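Local coordinates for protein Sso-CP2 metallo-carboxypetidase (Sulfolobus solfataricus, PDB 4MMO) that probably acts as a zinc-dependent carboxypeptidase of the M20 family, removing residues from the C-terminal ends of peptides, at residues A[145-148]-A[149-153]; A[218-221]-A[222-226]. All blocks are in the same frame, centred on the assembly; numbering follows the deposited sequence.

Contact 1: residues A[145-148]-A[149-153]; sequences EDYI and EKNTN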
ATOM      1  N   GLU A 145     -10.422 -25.572 -14.609  1.00 35.57           N
ATOM      2  CA  GLU A 145      -9.874 -26.915 -14.444  1.00 50.52           C
ATOM      3  C   GLU A 145     -10.959 -27.911 -14.055  1.00 59.03           C
ATOM      4  O   GLU A 145     -11.025 -29.005 -14.611  1.00 48.44           O
ATOM      5  CB  GLU A 145      -8.756 -26.927 -13.403  1.00 46.42           C
ATOM      6  CG  GLU A 145      -8.124 -28.300 -13.213  1.00 58.54           C
ATOM      7  CD  GLU A 145      -6.950 -28.282 -12.258  1.00 77.33           C
ATOM      8  OE1 GLU A 145      -6.584 -27.188 -11.779  1.00 75.07           O
ATOM      9  OE2 GLU A 145      -6.392 -29.367 -11.986  1.00 92.03           O
ATOM     10  N   ASP A 146     -11.808 -27.526 -13.104  1.00 47.14           N
ATOM     11  CA  ASP A 146     -12.883 -28.398 -12.641  1.00 60.60           C
ATOM     12  C   ASP A 146     -13.772 -28.815 -13.803  1.00 55.12           C
ATOM     13  O   ASP A 146     -14.215 -29.960 -13.881  1.00 45.72           O
ATOM     14  CB  ASP A 146     -13.727 -27.699 -11.570  1.00 78.50           C
ATOM     15  CG  ASP A 146     -12.985 -27.526 -10.258  1.00 88.59           C
ATOM     16  OD1 ASP A 146     -12.087 -28.342  -9.966  1.00 86.69           O
ATOM     17  OD2 ASP A 146     -13.305 -26.575  -9.515  1.00108.86           O
ATOM     18  N   TYR A 147     -14.032 -27.883 -14.711  1.00 38.44           N
ATOM     19  CA  TYR A 147     -14.827 -28.195 -15.888  1.00 51.44           C
ATOM     20  C   TYR A 147     -14.098 -29.169 -16.819  1.00 51.30           C
ATOM     21  O   TYR A 147     -14.700 -30.098 -17.356  1.00 53.16           O
ATOM     22  CB  TYR A 147     -15.184 -26.923 -16.650  1.00 53.76           C
ATOM     23  CG  TYR A 147     -15.652 -27.210 -18.050  1.00 50.99           C
ATOM     24  CD1 TYR A 147     -16.933 -27.683 -18.291  1.00 63.34           C
ATOM     25  CD2 TYR A 147     -14.807 -27.025 -19.132  1.00 44.46           C
ATOM     26  CE1 TYR A 147     -17.360 -27.958 -19.573  1.00 67.32           C
ATOM     27  CE2 TYR A 147     -15.226 -27.297 -20.414  1.00 58.57           C
ATOM     28  CZ  TYR A 147     -16.502 -27.764 -20.631  1.00 56.23           C
ATOM     29  OH  TYR A 147     -16.923 -28.034 -21.910  1.00 68.22           O
ATOM     30  N   ILE A 148     -12.801 -28.955 -17.009  1.00 41.32           N
ATOM     31  CA  ILE A 148     -12.031 -29.783 -17.935  1.00 42.80           C
ATOM     32  C   ILE A 148     -11.875 -31.204 -17.404  1.00 48.65           C
ATOM     33  O   ILE A 148     -11.967 -32.168 -18.164  1.00 43.40           O
ATOM     34  CB  ILE A 148     -10.645 -29.163 -18.227  1.00 48.46           C
ATOM     35  CG1 ILE A 148     -10.814 -27.910 -19.088  1.00 45.76           C
ATOM     36  CG2 ILE A 148      -9.727 -30.167 -18.938  1.00 37.84           C
ATOM     37  CD1 ILE A 148      -9.539 -27.122 -19.310  1.00 44.36           C
ATOM     38  N   GLU A 149     -11.648 -31.335 -16.102  1.00 44.72           N
ATOM     39  CA  GLU A 149     -11.413 -32.649 -15.510  1.00 51.31           C
ATOM     40  C   GLU A 149     -12.642 -33.556 -15.593  1.00 57.02           C
ATOM     41  O   GLU A 149     -12.516 -34.776 -15.522  1.00 53.28           O
ATOM     42  CB  GLU A 149     -10.962 -32.515 -14.053  1.00 45.35           C
ATOM     43  CG  GLU A 149      -9.636 -31.780 -13.867  1.00 52.98           C
ATOM     44  CD  GLU A 149      -8.423 -32.613 -14.259  1.00 64.44           C
ATOM     45  OE1 GLU A 149      -8.582 -33.634 -14.960  1.00 61.29           O
ATOM     46  OE2 GLU A 149      -7.302 -32.242 -13.856  1.00 53.54           O
ATOM     47  N   LYS A 150     -13.822 -32.960 -15.748  1.00 41.01           N
ATOM     48  CA  LYS A 150     -15.060 -33.736 -15.843  1.00 48.48           C
ATOM     49  C   LYS A 150     -15.457 -33.995 -17.302  1.00 40.40           C
ATOM     50  O   LYS A 150     -16.403 -34.737 -17.569  1.00 56.73           O
ATOM     51  CB  LYS A 150     -16.199 -33.025 -15.098  1.00 56.79           C
ATOM     52  CG  LYS A 150     -17.052 -32.112 -15.967  1.00 90.14           C
ATOM     53  CD  LYS A 150     -18.028 -31.281 -15.144  1.00 96.13           C
ATOM     54  CE  LYS A 150     -19.099 -30.646 -16.023  1.00 82.05           C
ATOM     55  NZ  LYS A 150     -20.046 -31.657 -16.576  1.00 82.57           N
ATOM     56  N   ASN A 151     -14.723 -33.394 -18.237  1.00 38.77           N
ATOM     57  CA  ASN A 151     -15.048 -33.489 -19.658  1.00 39.47           C
ATOM     58  C   ASN A 151     -13.844 -33.878 -20.511  1.00 45.16           C
ATOM     59  O   ASN A 151     -13.754 -33.492 -21.676  1.00 45.74           O
ATOM     60  CB  ASN A 151     -15.621 -32.156 -20.148  1.00 40.39           C
ATOM     61  CG  ASN A 151     -16.943 -31.812 -19.484  1.00 57.86           C
ATOM     62  OD1 ASN A 151     -17.042 -30.846 -18.726  1.00 45.11           O
ATOM     63  ND2 ASN A 151     -17.967 -32.602 -19.769  1.00 45.27           N
ATOM     64  N   THR A 152     -12.926 -34.650 -19.937  1.00 36.05           N
ATOM     65  CA  THR A 152     -11.705 -35.025 -20.643  1.00 36.38           C
ATOM     66  C   THR A 152     -11.982 -35.803 -21.931  1.00 34.73           C
ATOM     67  O   THR A 152     -11.364 -35.536 -22.961  1.00 44.90           O
ATOM     68  CB  THR A 152     -10.738 -35.837 -19.751  1.00 37.44           C
ATOM     69  OG1 THR A 152     -11.441 -36.901 -19.098  1.00 46.17           O
ATOM     70  CG2 THR A 152     -10.091 -34.938 -18.710  1.00 37.36           C
ATOM     71  N   ASN A 153     -12.900 -36.764 -21.881  1.00 41.07           N
ATOM     72  CA  ASN A 153     -13.240 -37.526 -23.081  1.00 41.71           C
ATOM     73  C   ASN A 153     -13.870 -36.632 -24.147  1.00 44.05           C
ATOM     74  O   ASN A 153     -13.514 -36.708 -25.320  1.00 46.56           O
ATOM     75  CB  ASN A 153     -14.176 -38.689 -22.750  1.00 40.99           C
ATOM     76  CG  ASN A 153     -13.488 -39.787 -21.956  1.00 59.45           C
ATOM     77  OD1 ASN A 153     -12.270 -39.957 -22.027  1.00 42.87           O
ATOM     78  ND2 ASN A 153     -14.272 -40.542 -21.198  1.00 46.45           N
TER

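Contact 2: residues A[218-221]-A[222-226]; sequences LVDM and GGRVL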
ATOM      1  N   LEU A 218      12.393 -13.142   1.319  1.00 34.76           N
ATOM      2  CA  LEU A 218      12.019 -13.927   0.147  1.00 40.84           C
ATOM      3  C   LEU A 218      13.033 -13.834  -0.996  1.00 35.46           C
ATOM      4  O   LEU A 218      13.233 -14.803  -1.728  1.00 45.70           O
ATOM      5  CB  LEU A 218      10.633 -13.498  -0.348  1.00 28.72           C
ATOM      6  CG  LEU A 218       9.472 -13.756   0.619  1.00 31.65           C
ATOM      7  CD1 LEU A 218       8.185 -13.165   0.074  1.00 40.54           C
ATOM      8  CD2 LEU A 218       9.299 -15.248   0.893  1.00 34.80           C
ATOM      9  N   VAL A 219      13.670 -12.675  -1.147  1.00 34.64           N
ATOM     10  CA  VAL A 219      14.590 -12.434  -2.260  1.00 30.26           C
ATOM     11  C   VAL A 219      15.839 -11.689  -1.802  1.00 40.70           C
ATOM     12  O   VAL A 219      15.805 -10.987  -0.793  1.00 39.79           O
ATOM     13  CB  VAL A 219      13.912 -11.590  -3.356  1.00 31.91           C
ATOM     14  CG1 VAL A 219      12.713 -12.326  -3.931  1.00 34.83           C
ATOM     15  CG2 VAL A 219      13.487 -10.229  -2.801  1.00 33.92           C
ATOM     16  N   ASP A 220      16.936 -11.834  -2.544  1.00 35.58           N
ATOM     17  CA  ASP A 220      18.112 -11.002  -2.301  1.00 37.72           C
ATOM     18  C   ASP A 220      17.947  -9.684  -3.059  1.00 40.47           C
ATOM     19  O   ASP A 220      16.889  -9.435  -3.634  1.00 49.03           O
ATOM     20  CB  ASP A 220      19.420 -11.719  -2.669  1.00 38.11           C
ATOM     21  CG  ASP A 220      19.511 -12.096  -4.141  1.00 49.42           C
ATOM     22  OD1 ASP A 220      18.699 -11.613  -4.960  1.00 51.78           O
ATOM     23  OD2 ASP A 220      20.425 -12.878  -4.480  1.00 51.58           O
ATOM     24  N   MET A 221      18.977  -8.844  -3.070  1.00 46.18           N
ATOM     25  CA  MET A 221      18.829  -7.506  -3.644  1.00 44.26           C
ATOM     26  C   MET A 221      18.744  -7.550  -5.167  1.00 45.46           C
ATOM     27  O   MET A 221      18.245  -6.616  -5.797  1.00 43.72           O
ATOM     28  CB  MET A 221      19.963  -6.583  -3.193  1.00 49.85           C
ATOM     29  CG  MET A 221      21.301  -6.812  -3.880  1.00 59.04           C
ATOM     30  SD  MET A 221      22.539  -5.593  -3.377  1.00 79.99           S
ATOM     31  CE  MET A 221      21.827  -4.077  -4.014  1.00 76.66           C
ATOM     32  N   GLY A 222      19.228  -8.642  -5.749  1.00 41.91           N
ATOM     33  CA  GLY A 222      19.190  -8.827  -7.188  1.00 37.56           C
ATOM     34  C   GLY A 222      17.898  -9.458  -7.677  1.00 40.39           C
ATOM     35  O   GLY A 222      17.641  -9.500  -8.881  1.00 42.17           O
ATOM     36  N   GLY A 223      17.084  -9.951  -6.746  1.00 39.77           N
ATOM     37  CA  GLY A 223      15.793 -10.528  -7.084  1.00 34.22           C
ATOM     38  C   GLY A 223      15.779 -12.048  -7.102  1.00 40.87           C
ATOM     39  O   GLY A 223      14.727 -12.657  -7.297  1.00 42.74           O
ATOM     40  N   ARG A 224      16.940 -12.667  -6.911  1.00 38.08           N
ATOM     41  CA  ARG A 224      17.005 -14.119  -6.805  1.00 42.67           C
ATOM     42  C   ARG A 224      16.192 -14.570  -5.595  1.00 44.89           C
ATOM     43  O   ARG A 224      16.300 -13.989  -4.516  1.00 42.98           O
ATOM     44  CB  ARG A 224      18.453 -14.589  -6.686  1.00 39.14           C
ATOM     45  CG  ARG A 224      18.608 -16.002  -6.149  1.00 56.79           C
ATOM     46  CD  ARG A 224      19.977 -16.575  -6.472  1.00 65.97           C
ATOM     47  NE  ARG A 224      19.903 -17.574  -7.538  1.00 89.05           N
ATOM     48  CZ  ARG A 224      19.766 -18.884  -7.343  1.00 81.79           C
ATOM     49  NH1 ARG A 224      19.690 -19.385  -6.115  1.00 74.61           N
ATOM     50  NH2 ARG A 224      19.706 -19.702  -8.387  1.00 64.90           N
ATOM     51  N   VAL A 225      15.374 -15.603  -5.784  1.00 36.78           N
ATOM     52  CA  VAL A 225      14.458 -16.067  -4.744  1.00 34.46           C
ATOM     53  C   VAL A 225      15.199 -16.921  -3.723  1.00 36.90           C
ATOM     54  O   VAL A 225      15.925 -17.843  -4.083  1.00 48.16           O
ATOM     55  CB  VAL A 225      13.292 -16.870  -5.356  1.00 30.12           C
ATOM     56  CG1 VAL A 225      12.338 -17.359  -4.277  1.00 42.69           C
ATOM     57  CG2 VAL A 225      12.550 -16.017  -6.382  1.00 25.04           C
ATOM     58  N   LEU A 226      15.005 -16.607  -2.446  1.00 39.15           N
ATOM     59  CA  LEU A 226      15.750 -17.253  -1.369  1.00 40.76           C
ATOM     60  C   LEU A 226      14.967 -18.384  -0.697  1.00 40.55           C
ATOM     61  O   LEU A 226      15.465 -19.020   0.232  1.00 46.59           O
ATOM     62  CB  LEU A 226      16.155 -16.213  -0.316  1.00 41.89           C
ATOM     63  CG  LEU A 226      17.055 -15.065  -0.786  1.00 48.94           C
ATOM     64  CD1 LEU A 226      17.378 -14.138   0.373  1.00 40.48           C
ATOM     65  CD2 LEU A 226      18.337 -15.586  -1.416  1.00 37.84           C
TER

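Contact 1: residues A[145-148]-A[149-153]
The amide N of E149 gives the carbonyl O of E145 a bond of 2.8 Å, straight to 161° at the hydrogen. It is an i-to-i+4 bond of helix 144-149, and the bonds after it tighten to i+3 as the chain runs into the loop before strand 159-161: K150 N reaches Y147 O only weakly, while N151 N meets I148 O at 3.0 Å. This last donor stands above the carbonyl plane, as suits a tight turn rather than a helical bond. E145 and E149 run side by side with their carboxylate planes 39° apart, and OE2 of E145 comes to 3.5 Å from OE2 of E149. CG of E149, anti to its carbonyl carbon (chi1 -63°), leans to 3.2 Å from E145 O, and the bend at chi2 then turns the chain alongside that of E145; a long, weak ion pair from E145 to K389 may ease the repulsion. I148 is buried against L385 and F386 of helix 383-389 and against L390, while Y147 packs separately on V53 and Y55 of strand 53-58. Aliphatic atoms also crowd the carbonyls: CG of K150 lies 3.4 Å from Y147 O, and the methyl CG2 of T152 rests 3.4 Å from I148 O.

Contact 2: residues A[218-221]-A[222-226]
The carboxylate of D220 and the guanidinium of R224 are the flat groups here, their planes 58° apart and not paired: OD2 of D220 stays 5.6 Å from NE of R224. The carboxylate looks instead to backbone and aliphatic atoms. Its OD1 takes weak, bent bonds from R224 N at 2.8 Å and G222 N, the latter closing an Asx turn, while OD2 touches CB of R224 at 3.4 Å. With chi1 at 62°, CG of D220 sits between its own N and carbonyl carbon, which carries OD1 over the loop. The guanidinium makes a cation-pi contact with Y231 instead. D220 opens a type I turn that runs to G223, followed by a G1 bulge, as in a 3:5 hairpin; G223 adopts the positive phi of the bulge and bonds to D220 O through its N. D220 N then donates to R224 O at 3.0 Å, in the carbonyl plane, and L226 N to L218 O at 2.6 Å, so V219 and V225 face each other as a non-hydrogen-bonded antiparallel pair. V219 also packs on I209 of the second subunit, whose K213 bonds V219 O. L226 lies across the first arm, CD1 at 3.6 Å from V219 C.

Overall arrangement
Contacts 1 and 2 both join neighbouring stretches just where a helix gives way to loop, yet they lie in different parts of the molecule, their centres 37 Å apart and without touching. Contact 1 ends helix 144-149 close to the mixed sheet whose strand 65-71 carries the zinc ligand H71; contact 2 follows helix 207-218 in the dimerisation region, away from the annotated sites. Both are partly buried, through Y147 and I148 in contact 1 and L218, V219 and V225 in contact 2, which also leaves M221 and L226 exposed. In contact 1 two glutamates lie close together and backbone bonds carry the helix end; in contact 2 an aspartate accepts backbone amides, and the second subunit reaches the turn.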